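Local coordinates for fluvirucin B1 DH domain from module 1 (Actinomadura vulgaris, PDB 6OBV), which probably catalyses the dehydration of a beta-hydroxyacyl polyketide intermediate in module 1 of the fluvirucin B1 polyketide synthase, at residues 176-179 with 180-184. Sequence-based numbering, arbitrary orientation.
Sequences SGHY and EALAN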
ATOM      1  N   SER A 176      35.859 -12.900 -26.440  1.00 47.10           N
ATOM      2  CA  SER A 176      36.754 -12.715 -25.300  1.00 43.09           C
ATOM      3  C   SER A 176      37.014 -11.234 -25.008  1.00 38.93           C
ATOM      4  O   SER A 176      37.103 -10.851 -23.837  1.00 46.12           O
ATOM      5  CB  SER A 176      38.061 -13.481 -25.520  1.00 41.73           C
ATOM      6  OG  SER A 176      38.754 -13.049 -26.672  1.00 41.20           O
ATOM      7  N   GLY A 177      37.133 -10.395 -26.033  1.00 36.35           N
ATOM      8  CA  GLY A 177      37.236  -8.959 -25.855  1.00 38.09           C
ATOM      9  C   GLY A 177      35.922  -8.193 -25.856  1.00 43.13           C
ATOM     10  O   GLY A 177      35.939  -6.957 -25.832  1.00 44.20           O
ATOM     11  N   HIS A 178      34.780  -8.889 -25.852  1.00 39.51           N
ATOM     12  CA  HIS A 178      33.493  -8.231 -26.062  1.00 35.84           C
ATOM     13  C   HIS A 178      33.193  -7.194 -24.980  1.00 35.90           C
ATOM     14  O   HIS A 178      32.836  -6.047 -25.283  1.00 40.94           O
ATOM     15  CB  HIS A 178      32.383  -9.281 -26.117  1.00 35.61           C
ATOM     16  CG  HIS A 178      31.060  -8.727 -26.532  1.00 39.07           C
ATOM     17  ND1 HIS A 178      30.780  -8.380 -27.835  1.00 43.56           N
ATOM     18  CD2 HIS A 178      29.951  -8.430 -25.815  1.00 38.54           C
ATOM     19  CE1 HIS A 178      29.547  -7.906 -27.902  1.00 42.07           C
ATOM     20  NE2 HIS A 178      29.027  -7.918 -26.690  1.00 37.22           N
ATOM     21  N   TYR A 179      33.296  -7.577 -23.705  1.00 31.23           N
ATOM     22  CA  TYR A 179      32.954  -6.613 -22.662  1.00 34.08           C
ATOM     23  C   TYR A 179      33.960  -5.473 -22.583  1.00 36.97           C
ATOM     24  O   TYR A 179      33.588  -4.353 -22.221  1.00 34.92           O
ATOM     25  CB  TYR A 179      32.811  -7.304 -21.314  1.00 34.93           C
ATOM     26  CG  TYR A 179      31.473  -7.978 -21.201  1.00 35.24           C
ATOM     27  CD1 TYR A 179      30.303  -7.230 -21.044  1.00 32.71           C
ATOM     28  CD2 TYR A 179      31.365  -9.368 -21.296  1.00 33.90           C
ATOM     29  CE1 TYR A 179      29.059  -7.852 -20.959  1.00 29.50           C
ATOM     30  CE2 TYR A 179      30.132 -10.000 -21.216  1.00 30.07           C
ATOM     31  CZ  TYR A 179      28.991  -9.238 -21.047  1.00 28.01           C
ATOM     32  OH  TYR A 179      27.792  -9.873 -20.960  1.00 28.91           O
ATOM     33  N   GLU A 180      35.220  -5.721 -22.946  1.00 42.67           N
ATOM     34  CA  GLU A 180      36.178  -4.625 -23.051  1.00 43.12           C
ATOM     35  C   GLU A 180      35.768  -3.647 -24.150  1.00 43.64           C
ATOM     36  O   GLU A 180      35.896  -2.425 -23.987  1.00 43.15           O
ATOM     37  CB  GLU A 180      37.582  -5.182 -23.304  1.00 43.91           C
ATOM     38  CG  GLU A 180      38.708  -4.361 -22.672  1.00 54.83           C
ATOM     39  CD  GLU A 180      40.106  -4.796 -23.139  1.00 62.59           C
ATOM     40  OE1 GLU A 180      40.995  -3.926 -23.269  1.00 65.04           O
ATOM     41  OE2 GLU A 180      40.317  -6.008 -23.377  1.00 62.38           O
ATOM     42  N   ALA A 181      35.267  -4.166 -25.273  1.00 39.02           N
ATOM     43  CA  ALA A 181      34.738  -3.306 -26.329  1.00 39.80           C
ATOM     44  C   ALA A 181      33.539  -2.509 -25.837  1.00 44.91           C
ATOM     45  O   ALA A 181      33.445  -1.295 -26.068  1.00 45.22           O
ATOM     46  CB  ALA A 181      34.343  -4.145 -27.549  1.00 38.70           C
ATOM     47  N   LEU A 182      32.597  -3.181 -25.174  1.00 42.19           N
ATOM     48  CA  LEU A 182      31.418  -2.480 -24.679  1.00 44.58           C
ATOM     49  C   LEU A 182      31.814  -1.386 -23.694  1.00 46.09           C
ATOM     50  O   LEU A 182      31.212  -0.306 -23.673  1.00 43.49           O
ATOM     51  CB  LEU A 182      30.441  -3.472 -24.038  1.00 36.95           C
ATOM     52  CG  LEU A 182      29.761  -4.449 -25.011  1.00 36.52           C
ATOM     53  CD1 LEU A 182      28.894  -5.476 -24.292  1.00 30.49           C
ATOM     54  CD2 LEU A 182      28.941  -3.707 -26.043  1.00 38.79           C
ATOM     55  N   ALA A 183      32.840  -1.642 -22.882  1.00 48.65           N
ATOM     56  CA  ALA A 183      33.334  -0.621 -21.966  1.00 49.36           C
ATOM     57  C   ALA A 183      33.847   0.596 -22.732  1.00 51.38           C
ATOM     58  O   ALA A 183      33.526   1.740 -22.393  1.00 49.43           O
ATOM     59  CB  ALA A 183      34.430  -1.214 -21.078  1.00 47.63           C
ATOM     60  N   ASN A 184      34.626   0.361 -23.791  1.00 51.13           N
ATOM     61  CA  ASN A 184      35.164   1.466 -24.576  1.00 52.40           C
ATOM     62  C   ASN A 184      34.074   2.227 -25.308  1.00 48.86           C
ATOM     63  O   ASN A 184      34.223   3.429 -25.546  1.00 53.93           O
ATOM     64  CB  ASN A 184      36.195   0.948 -25.575  1.00 54.70           C
ATOM     65  CG  ASN A 184      37.536   0.772 -24.955  1.00 56.20           C
ATOM     66  OD1 ASN A 184      38.090   1.712 -24.387  1.00 63.64           O
ATOM     67  ND2 ASN A 184      38.070  -0.435 -25.032  1.00 59.39           N
TER
HETATM   68  O   HOH W   1      39.485  -8.820 -23.026  1.00 40.14           O
HETATM   69  O   HOH W   2      36.590  -8.159 -22.565  1.00 43.55           O
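Three successive i to i+4 bonds, from the amide N atoms of A181, L182 and A183 to the carbonyl oxygens of G177, H178 and Y179, wind the chain into the first turns of helix 178-185, with N-H...O angles of 153° to 163°. The methyl CD1 of L182 is the apolar meeting point of the side chains. One turn earlier, the H178 imidazole approaches it obliquely, with NE2 3.4 Å and CD2 3.5 Å from L182 CD1. With chi1 at -171°, H178 places CG opposite its own backbone N, which brings the NE2/CD2 side of the ring to the leucine methyl. Y179 reaches the same methyl more loosely, its CD1 atom 4.0 Å from L182 CD1, and its ring too is inclined to the leucine branch. This face of the short helix turns toward strand 187-189, where Y187 and Y189 pack on L182 and Y189 also touches Y179. The helix thereby packs on an edge strand of the small three-stranded antiparallel sheet formed with 69-71 and 74-75, at the surface of a domain whose family has the double-hotdog fold. Both aromatic residues also reach H235. Y179 OH hydrogen-bonds to H235 ND1 and to the backbone N of L196, and the two bonds to OH tether the phenol at its outer end; H178 NE2 makes a weak bond to the carbonyl oxygen of H235. At the N-terminal end of the helix, where G177 is the N-cap residue, two waters bridge S176 to E180. One molecule accepts from E180 N at 2.8 Å and donates to S176 O at 3.0 Å, while a second donates both to S176 O and, at 3.0 Å, to E180 OE2. The glutamate chain, extended beyond CG, thus reaches back through solvent to the residue preceding the cap.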